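Local structure of mandelate racemase/muconate lactonizing enzyme family protein (3T9P) at residues Leu79-Ala82 / Asp83-Leu87; Ser263-Gln266 / Leu267-Asp270; Thr290-Val293 / Cys294-Ala298; Val314-Cys317 / Thr318-Leu322. The protein probably acts as an isomerase or related enzyme of the enolase superfamily, akin to mandelate racemase and muconate lactonizing enzymes, though its substrate is unknown. All coordinates share one frame; numbering follows the deposited sequence.

Interaction 1 (Leu79-Ala82 / Asp83-Leu87); sequences LDFA and DTLDL
At the start of helix 82-91, Phe81 occupies the N-cap position and lays a ring edge against Leu85 of the first turn. Its carbonyl O receives Leu85 N at 3.3 Å, nearly along the C=O axis, while Ala82 O takes a longer, weak bond from Asp86 N at 3.4 Å. A chi1 of 65° wedges Phe81 CG between its own backbone N and carbonyl carbon, and the ring then offers an edge to the leucine. Leu85 CG lies near the ring plane, 4.0 Å from Phe81 CD1, and the methyl Leu85 CD1 comes within 4.1 Å of Phe81 CE1. The same ring packs edge-to-face with Trp112 of helix 98-119 and with His288 of helix 287-299.

A phenylalanine side chain has no acceptor with which to cap a helix, and water does this work. One water accepts from Asp83 N at 2.8 Å and donates to Asp80 OD1 at 3.3 Å. A second accepts from Thr84 N at 3.3 Å and donates to Asp80 O at 2.7 Å. Asp83 OD1 forms a salt bridge with Arg176 of the second subunit. The chemistry is thus that of a solvent-mediated cap, in which the carboxylates of Asp80 and Asp83 near the helix start would probably interact favourably with its positive dipole end.

Interaction 2 (Ser263-Gln266 / Leu267-Asp270); sequences SSWQ and LMLD
Trp265 and Met268, three residues apart, send their side chains side by side in the same direction, and the thioether lies along the indole. With CG anti to the backbone N (chi1 -178°) the methionine runs out beside the tryptophan, and a bend at chi3 (-41°) brings its terminal methyl over one face of the ring system. Met268 CE stands 3.6 Å from Trp265 CE3, and its distance to the centroid of the six-membered ring is 4.0 Å, a CH-pi contact displaced toward the rim. The sulfur sits lower and further out: Met268 SD approaches that ring obliquely, 3.8 Å from Trp265 CZ3. Methyl and sulfur therefore both meet the benzo part of the indole, whereas Trp265 NE1 is turned to a weak hydrogen bond with Asp259 O.

Leu269 points elsewhere, its CG resting 3.3 Å from Trp265 O, the carbonyl that also accepts Leu269 N at 3.0 Å. Regular backbone bonds of this kind run through the whole segment, among them Met268 N to Ser264 O at 2.9 Å. Ser264 OG is held by Asp259. On another side the helix faces the second subunit, where Asp270 OD2 pairs with Arg271 of that subunit and Leu267 packs on its counterpart there. A Met-aromatic contact one turn apart is thereby built into helix 262-270, the connecting helix of the beta-alpha-beta unit between strands 252-255 and 276-277 in the barrel of the enolase C-terminal domain-like fold.

Interaction 3 (Thr290-Val293 / Cys294-Ala298); sequences TLQV and CQMAA
Gln292 serves both Gln295 and Met296 through its carbonyl. Gln292 O accepts Met296 N at 2.9 Å in a nearly straight bond (164°), and also takes a weak one from Gln295 N, whose main acceptor is Leu291 O at 3.0 Å. Cys294 N goes to Thr290 O at 2.9 Å, in the carbonyl plane, and Ala297 N to Val293 O at the same length.

The side chains are satisfied differently. Thr290 OG1 bonds to Gly286 O, and Gln295 OE1 to Arg299 NH1. The two glutamine amides do not pair: their planes stand 71° apart, with Gln292 OE1 and Gln295 OE1 3.5 Å from each other. A bend at chi2 (62°) turns the Gln292 amide forward along the helix, toward its C-terminal end, where NE2 rests 3.9 Å from Met296 CG. An alanine here is likely to deprive Met296 CG of this neighbour and Tyr262 of its packing partner, while the backbone bonds would remain. Asn327 ND2 adds a bond to Cys294 O, which already accepts Ala298 N. Between the two segments, then, the hydrogen bonds are those of the backbone; Thr290 and Gln295 find side-chain partners outside them, and the two amide oxygens, both acceptors, gain no bond from each other.

Interaction 4 (Val314-Cys317 / Thr318-Leu322); sequences VTMC and TMHLL
Met316 lays its sulfur against the rim of the His320 imidazole and its methyl against Met319. The sulfur lies beside the ring rather than above it: Met316 SD is 3.5 Å from His320 NE2, and the direction to the ring centroid is 78° off the normal. Bends at chi2 and chi3 carry the chain round until Met316 CE meets Met319 CE at 3.7 Å, thioether against thioether. The backbone joins in, for Met316 O accepts His320 N at 3.1 Å and also lies at the ring edge, in plane, with His320 CD2 likewise 3.1 Å away. An alanine in place of Met316 would probably open a gap between His320 and Met319 and leave the methyl of Met319 without its mate.

One turn of the same helix shows a familiar helical motif, a threonine hydroxyl bonded to the carbonyl four residues back. Thr318 OG1 reaches Val314 O at 2.8 Å and Thr318 N reaches it at 3.0 Å, from opposite faces of the carbonyl plane. The chi1 of -55°, which keeps the hydroxyl beside the backbone N, makes this double grip possible. Helix 313-322 belongs to the barrel domain, and Thr318 and Met319 both pack on Leu332 of strand 332-335.

Further out, the imidazole is fixed at both nitrogens: His320 ND1 bonds to Ala124 N and His320 NE2 to Trp369 O, consistent with a proton on NE2. The Trp369 ring packs edge-to-face on it, while Thr315 OG1 is tied to Asn310 O.

Overall arrangement
Interactions 2, 3 and 4 form a chain of touching helices in the barrel domain. Interaction 3 is the middle member, its centre about 12 Å from that of interaction 2 and about 15 Å from that of interaction 4. Trp265 CB meets Met296 CE at 3.4 Å on one side, and Thr290 CG2 meets Leu321 CD2 at 3.7 Å on the other. Interaction 1 belongs to the N-terminal domain, its centre about 17 Å from that of interaction 3, yet Ala82 and Leu85 also touch His288 of helix 287-299, the helix that carries interaction 3. Interactions 1 and 2, with centres about 23 Å apart, both touch the second subunit. Each contact lies within or at the start of one helix, and no catalytic residue is assigned to any of them.

Interaction 1 (Leu79-Ala82 / Asp83-Leu87)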
loop_
_atom_site.group_PDB
_atom_site.type_symbol
_atom_site.label_atom_id
_atom_site.label_comp_id
_atom_site.label_asym_id
_atom_site.label_seq_id
_atom_site.Cartn_x
_atom_site.Cartn_y
_atom_site.Cartn_z
ATOM N N LEU A 79 25.722 8.029 -3.003
ATOM C CA LEU A 79 26.496 6.952 -2.382
ATOM C C LEU A 79 26.056 6.567 -0.979
ATOM O O LEU A 79 26.605 5.640 -0.371
ATOM C CB LEU A 79 28.021 7.354 -2.349
ATOM C CG LEU A 79 28.643 7.545 -3.769
ATOM C CD1 LEU A 79 30.080 8.023 -3.501
ATOM C CD2 LEU A 79 28.604 6.235 -4.516
ATOM N N ASP A 80 25.122 7.307 -0.417
ATOM C CA ASP A 80 24.731 7.015 0.961
ATOM C C ASP A 80 23.278 7.425 0.951
ATOM O O ASP A 80 22.943 8.635 1.052
ATOM C CB ASP A 80 25.526 7.813 1.972
ATOM C CG ASP A 80 25.082 7.491 3.422
ATOM O OD1 ASP A 80 24.447 6.455 3.633
ATOM O OD2 ASP A 80 25.292 8.278 4.338
ATOM N N PHE A 81 22.410 6.451 0.643
ATOM C CA PHE A 81 21.008 6.867 0.261
ATOM C C PHE A 81 19.922 6.212 1.122
ATOM O O PHE A 81 18.734 6.362 0.844
ATOM C CB PHE A 81 20.802 6.571 -1.250
ATOM C CG PHE A 81 20.857 5.097 -1.615
ATOM C CD1 PHE A 81 19.663 4.311 -1.590
ATOM C CD2 PHE A 81 22.069 4.475 -2.037
ATOM C CE1 PHE A 81 19.670 3.006 -1.949
ATOM C CE2 PHE A 81 22.087 3.136 -2.434
ATOM C CZ PHE A 81 20.875 2.367 -2.391
ATOM N N ALA A 82 20.309 5.418 2.123
ATOM C CA ALA A 82 19.250 4.801 2.969
ATOM C C ALA A 82 18.279 5.885 3.557
ATOM O O ALA A 82 17.017 5.764 3.493
ATOM C CB ALA A 82 19.853 3.890 4.042
ATOM N N ASP A 83 18.835 7.003 4.031
ATOM C CA ASP A 83 17.987 8.060 4.576
ATOM C C ASP A 83 17.056 8.729 3.521
ATOM O O ASP A 83 15.883 9.133 3.820
ATOM C CB ASP A 83 18.830 9.142 5.341
ATOM C CG ASP A 83 17.889 10.214 5.986
ATOM O OD1 ASP A 83 17.036 9.797 6.866
ATOM O OD2 ASP A 83 17.901 11.371 5.566
ATOM N N THR A 84 17.567 8.845 2.267
ATOM C CA THR A 84 16.783 9.385 1.170
ATOM C C THR A 84 15.489 8.558 0.913
ATOM O O THR A 84 14.429 9.113 0.609
ATOM C CB THR A 84 17.580 9.350 -0.143
ATOM O OG1 THR A 84 18.832 10.067 0.013
ATOM C CG2 THR A 84 16.758 9.967 -1.236
ATOM N N LEU A 85 15.585 7.235 1.031
ATOM C CA LEU A 85 14.410 6.367 0.778
ATOM C C LEU A 85 13.376 6.596 1.894
ATOM O O LEU A 85 12.169 6.727 1.593
ATOM C CB LEU A 85 14.842 4.896 0.751
ATOM C CG LEU A 85 15.955 4.496 -0.226
ATOM C CD1 LEU A 85 16.077 2.958 -0.079
ATOM C CD2 LEU A 85 15.635 4.737 -1.672
ATOM N N ASP A 86 13.841 6.772 3.131
ATOM C CA ASP A 86 12.946 7.228 4.263
ATOM C C ASP A 86 12.323 8.591 3.984
ATOM O O ASP A 86 11.136 8.724 4.177
ATOM C CB ASP A 86 13.616 7.275 5.637
ATOM C CG ASP A 86 14.167 5.912 6.073
ATOM O OD1 ASP A 86 13.418 4.933 5.960
ATOM O OD2 ASP A 86 15.313 5.813 6.558
ATOM N N LEU A 87 13.100 9.571 3.500
ATOM C CA LEU A 87 12.593 10.877 3.122
ATOM C C LEU A 87 11.583 10.806 2.020
ATOM O O LEU A 87 10.563 11.545 2.046
ATOM C CB LEU A 87 13.689 11.869 2.717
ATOM C CG LEU A 87 14.518 12.273 3.968
ATOM C CD1 LEU A 87 15.795 12.974 3.519
ATOM C CD2 LEU A 87 13.782 13.267 4.870
HETATM O O HOH W 1 21.486 7.372 4.681
HETATM O O HOH W 2 20.819 9.270 2.525
#

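Interaction 2 (Ser263-Gln266 / Leu267-Asp270)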
loop_
_atom_site.group_PDB
_atom_site.type_symbol
_atom_site.label_atom_id
_atom_site.label_comp_id
_atom_site.label_asym_id
_atom_site.label_seq_id
_atom_site.Cartn_x
_atom_site.Cartn_y
_atom_site.Cartn_z
ATOM N N SER A 263 5.449 -1.974 9.455
ATOM C CA SER A 263 4.395 -2.167 10.443
ATOM C C SER A 263 3.786 -3.522 10.236
ATOM O O SER A 263 3.437 -4.123 11.200
ATOM C CB SER A 263 3.307 -1.058 10.392
ATOM O OG SER A 263 2.661 -1.091 9.156
ATOM N N SER A 264 3.579 -3.988 8.998
ATOM C CA SER A 264 2.991 -5.335 8.855
ATOM C C SER A 264 3.998 -6.508 9.162
ATOM O O SER A 264 3.574 -7.586 9.687
ATOM C CB SER A 264 2.177 -5.551 7.528
ATOM O OG SER A 264 3.108 -5.895 6.524
ATOM N N TRP A 265 5.278 -6.309 8.876
ATOM C CA TRP A 265 6.329 -7.261 9.254
ATOM C C TRP A 265 6.356 -7.401 10.785
ATOM O O TRP A 265 6.532 -8.508 11.322
ATOM C CB TRP A 265 7.692 -6.806 8.751
ATOM C CG TRP A 265 7.835 -7.171 7.296
ATOM C CD1 TRP A 265 7.679 -6.345 6.245
ATOM C CD2 TRP A 265 8.067 -8.504 6.757
ATOM N NE1 TRP A 265 7.946 -7.054 5.028
ATOM C CE2 TRP A 265 8.108 -8.386 5.334
ATOM C CE3 TRP A 265 8.252 -9.775 7.347
ATOM C CZ2 TRP A 265 8.377 -9.487 4.481
ATOM C CZ3 TRP A 265 8.468 -10.893 6.524
ATOM C CH2 TRP A 265 8.482 -10.749 5.073
ATOM N N GLN A 266 6.197 -6.265 11.447
ATOM C CA GLN A 266 6.126 -6.175 12.907
ATOM C C GLN A 266 4.983 -6.953 13.503
ATOM O O GLN A 266 5.184 -7.778 14.414
ATOM C CB GLN A 266 6.058 -4.671 13.353
ATOM C CG GLN A 266 7.453 -4.128 13.761
ATOM C CD GLN A 266 8.111 -4.964 14.893
ATOM O OE1 GLN A 266 7.408 -5.501 15.735
ATOM N NE2 GLN A 266 9.451 -5.140 14.854
ATOM N N LEU A 267 3.778 -6.708 13.037
ATOM C CA LEU A 267 2.647 -7.445 13.513
ATOM C C LEU A 267 2.851 -8.952 13.259
ATOM O O LEU A 267 2.654 -9.792 14.167
ATOM C CB LEU A 267 1.422 -6.912 12.841
ATOM C CG LEU A 267 0.077 -7.610 12.879
ATOM C CD1 LEU A 267 -0.473 -7.671 14.350
ATOM C CD2 LEU A 267 -0.993 -6.908 11.984
ATOM N N MET A 268 3.324 -9.303 12.069
ATOM C CA MET A 268 3.606 -10.724 11.725
ATOM C C MET A 268 4.506 -11.406 12.807
ATOM O O MET A 268 4.232 -12.567 13.238
ATOM C CB MET A 268 4.248 -10.849 10.306
ATOM C CG MET A 268 4.517 -12.298 9.902
ATOM S SD MET A 268 5.553 -12.412 8.366
ATOM C CE MET A 268 4.889 -11.093 7.290
ATOM N N LEU A 269 5.610 -10.764 13.112
ATOM C CA LEU A 269 6.582 -11.229 14.073
ATOM C C LEU A 269 6.021 -11.236 15.504
ATOM O O LEU A 269 6.207 -12.148 16.208
ATOM C CB LEU A 269 7.893 -10.448 13.956
ATOM C CG LEU A 269 8.731 -10.603 12.687
ATOM C CD1 LEU A 269 9.885 -9.653 12.675
ATOM C CD2 LEU A 269 9.205 -12.017 12.490
ATOM N N ASP A 270 5.269 -10.208 15.852
ATOM C CA ASP A 270 4.673 -10.045 17.178
ATOM C C ASP A 270 3.717 -11.172 17.457
ATOM O O ASP A 270 3.658 -11.639 18.539
ATOM C CB ASP A 270 3.859 -8.764 17.277
ATOM C CG ASP A 270 4.669 -7.544 17.472
ATOM O OD1 ASP A 270 5.880 -7.572 17.642
ATOM O OD2 ASP A 270 4.041 -6.512 17.398
#

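Interaction 3 (Thr290-Val293 / Cys294-Ala298)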
loop_
_atom_site.group_PDB
_atom_site.type_symbol
_atom_site.label_atom_id
_atom_site.label_comp_id
_atom_site.label_asym_id
_atom_site.label_seq_id
_atom_site.Cartn_x
_atom_site.Cartn_y
_atom_site.Cartn_z
ATOM N N THR A 290 14.888 -4.444 2.259
ATOM C CA THR A 290 14.858 -5.897 2.519
ATOM C C THR A 290 15.825 -6.271 3.718
ATOM O O THR A 290 15.483 -7.075 4.593
ATOM C CB THR A 290 15.233 -6.662 1.215
ATOM O OG1 THR A 290 14.252 -6.264 0.256
ATOM C CG2 THR A 290 15.112 -8.220 1.415
ATOM N N LEU A 291 17.012 -5.671 3.696
ATOM C CA LEU A 291 17.992 -5.800 4.794
ATOM C C LEU A 291 17.398 -5.454 6.159
ATOM O O LEU A 291 17.662 -6.158 7.133
ATOM C CB LEU A 291 19.216 -4.895 4.504
ATOM C CG LEU A 291 20.145 -5.475 3.429
ATOM C CD1 LEU A 291 21.192 -4.348 3.053
ATOM C CD2 LEU A 291 20.811 -6.834 3.957
ATOM N N GLN A 292 16.538 -4.436 6.231
ATOM C CA GLN A 292 15.825 -4.062 7.445
ATOM C C GLN A 292 14.898 -5.219 7.916
ATOM O O GLN A 292 14.984 -5.648 9.111
ATOM C CB GLN A 292 15.091 -2.712 7.257
ATOM C CG GLN A 292 14.263 -2.233 8.484
ATOM C CD GLN A 292 15.112 -1.961 9.788
ATOM O OE1 GLN A 292 16.242 -1.421 9.735
ATOM N NE2 GLN A 292 14.558 -2.392 10.954
ATOM N N VAL A 293 14.169 -5.840 6.974
ATOM C CA VAL A 293 13.412 -7.024 7.292
ATOM C C VAL A 293 14.309 -8.187 7.764
ATOM O O VAL A 293 13.936 -8.867 8.720
ATOM C CB VAL A 293 12.460 -7.445 6.133
ATOM C CG1 VAL A 293 11.765 -8.800 6.484
ATOM C CG2 VAL A 293 11.441 -6.269 5.856
ATOM N N CYS A 294 15.443 -8.412 7.124
ATOM C CA CYS A 294 16.307 -9.529 7.508
ATOM C C CYS A 294 16.774 -9.372 8.965
ATOM O O CYS A 294 16.902 -10.373 9.702
ATOM C CB CYS A 294 17.525 -9.508 6.644
ATOM S SG CYS A 294 17.101 -10.022 4.901
ATOM N N GLN A 295 16.977 -8.112 9.342
ATOM C CA GLN A 295 17.520 -7.734 10.661
ATOM C C GLN A 295 16.424 -7.809 11.703
ATOM O O GLN A 295 16.660 -8.351 12.756
ATOM C CB GLN A 295 18.226 -6.394 10.500
ATOM C CG GLN A 295 18.404 -5.563 11.738
ATOM C CD GLN A 295 18.674 -4.085 11.329
ATOM O OE1 GLN A 295 18.255 -3.142 12.029
ATOM N NE2 GLN A 295 19.325 -3.897 10.147
ATOM N N MET A 296 15.181 -7.493 11.361
ATOM C CA MET A 296 14.017 -7.829 12.191
ATOM C C MET A 296 13.833 -9.337 12.427
ATOM O O MET A 296 13.525 -9.780 13.559
ATOM C CB MET A 296 12.695 -7.261 11.599
ATOM C CG MET A 296 12.660 -5.732 11.581
ATOM S SD MET A 296 11.346 -5.111 10.441
ATOM C CE MET A 296 9.811 -5.690 11.156
ATOM N N ALA A 297 13.951 -10.116 11.354
ATOM C CA ALA A 297 13.897 -11.578 11.467
ATOM C C ALA A 297 15.041 -12.074 12.366
ATOM O O ALA A 297 14.848 -13.009 13.143
ATOM C CB ALA A 297 13.993 -12.273 10.013
ATOM N N ALA A 298 16.221 -11.508 12.197
ATOM C CA ALA A 298 17.421 -11.966 12.975
ATOM C C ALA A 298 17.177 -11.731 14.493
ATOM O O ALA A 298 17.429 -12.634 15.300
ATOM C CB ALA A 298 18.709 -11.264 12.526
#

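Interaction 4 (Val314-Cys317 / Thr318-Leu322)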
loop_
_atom_site.group_PDB
_atom_site.type_symbol
_atom_site.label_atom_id
_atom_site.label_comp_id
_atom_site.label_asym_id
_atom_site.label_seq_id
_atom_site.Cartn_x
_atom_site.Cartn_y
_atom_site.Cartn_z
ATOM N N VAL A 314 15.014 -9.491 -10.242
ATOM C CA VAL A 314 14.688 -9.907 -8.853
ATOM C C VAL A 314 15.515 -11.158 -8.432
ATOM O O VAL A 314 15.940 -11.276 -7.301
ATOM C CB VAL A 314 13.149 -10.058 -8.646
ATOM C CG1 VAL A 314 12.554 -11.251 -9.494
ATOM C CG2 VAL A 314 12.790 -10.252 -7.083
ATOM N N THR A 315 15.690 -12.113 -9.327
ATOM C CA THR A 315 16.418 -13.293 -8.944
ATOM C C THR A 315 17.910 -12.969 -8.645
ATOM O O THR A 315 18.430 -13.406 -7.584
ATOM C CB THR A 315 16.178 -14.485 -9.957
ATOM O OG1 THR A 315 14.789 -14.851 -9.879
ATOM C CG2 THR A 315 17.087 -15.839 -9.571
ATOM N N MET A 316 18.553 -12.218 -9.481
ATOM C CA MET A 316 19.977 -11.811 -9.238
ATOM C C MET A 316 20.097 -10.941 -7.968
ATOM O O MET A 316 20.987 -11.158 -7.148
ATOM C CB MET A 316 20.552 -11.036 -10.472
ATOM C CG MET A 316 22.105 -10.646 -10.316
ATOM S SD MET A 316 23.067 -12.157 -9.911
ATOM C CE MET A 316 23.037 -12.949 -11.512
ATOM N N CYS A 317 19.121 -10.059 -7.715
ATOM C CA CYS A 317 19.224 -9.254 -6.424
ATOM C C CYS A 317 19.145 -10.190 -5.216
ATOM O O CYS A 317 19.893 -9.995 -4.176
ATOM C CB CYS A 317 18.088 -8.255 -6.341
ATOM S SG CYS A 317 18.146 -6.905 -7.579
ATOM N N THR A 318 18.191 -11.158 -5.301
ATOM C CA THR A 318 18.073 -12.165 -4.266
ATOM C C THR A 318 19.381 -12.983 -4.068
ATOM O O THR A 318 19.773 -13.308 -2.912
ATOM C CB THR A 318 16.866 -13.070 -4.531
ATOM O OG1 THR A 318 15.708 -12.221 -4.651
ATOM C CG2 THR A 318 16.638 -13.944 -3.383
ATOM N N MET A 319 20.029 -13.361 -5.158
ATOM C CA MET A 319 21.254 -14.104 -5.059
ATOM C C MET A 319 22.345 -13.292 -4.288
ATOM O O MET A 319 23.040 -13.859 -3.433
ATOM C CB MET A 319 21.776 -14.348 -6.498
ATOM C CG MET A 319 20.991 -15.529 -7.158
ATOM S SD MET A 319 21.106 -15.599 -8.984
ATOM C CE MET A 319 22.959 -15.777 -9.147
ATOM N N HIS A 320 22.528 -12.004 -4.647
ATOM C CA HIS A 320 23.489 -11.152 -3.957
ATOM C C HIS A 320 23.084 -11.001 -2.526
ATOM O O HIS A 320 23.965 -11.081 -1.611
ATOM C CB HIS A 320 23.632 -9.748 -4.572
ATOM C CG HIS A 320 24.337 -9.735 -5.897
ATOM N ND1 HIS A 320 25.643 -9.279 -6.042
ATOM C CD2 HIS A 320 23.964 -10.201 -7.129
ATOM C CE1 HIS A 320 25.990 -9.363 -7.332
ATOM N NE2 HIS A 320 24.994 -9.924 -8.010
ATOM N N LEU A 321 21.793 -10.844 -2.254
ATOM C CA LEU A 321 21.390 -10.740 -0.850
ATOM C C LEU A 321 21.717 -12.038 -0.062
ATOM O O LEU A 321 22.203 -11.946 1.111
ATOM C CB LEU A 321 19.880 -10.455 -0.693
ATOM C CG LEU A 321 19.219 -10.440 0.677
ATOM C CD1 LEU A 321 19.320 -8.995 1.145
ATOM C CD2 LEU A 321 17.722 -10.749 0.631
ATOM N N LEU A 322 21.428 -13.229 -0.648
ATOM C CA LEU A 322 21.705 -14.503 0.109
ATOM C C LEU A 322 23.209 -14.740 0.305
ATOM O O LEU A 322 23.589 -15.471 1.230
ATOM C CB LEU A 322 21.105 -15.743 -0.581
ATOM C CG LEU A 322 19.596 -15.730 -0.463
ATOM C CD1 LEU A 322 18.950 -16.754 -1.478
ATOM C CD2 LEU A 322 19.130 -16.018 0.972
#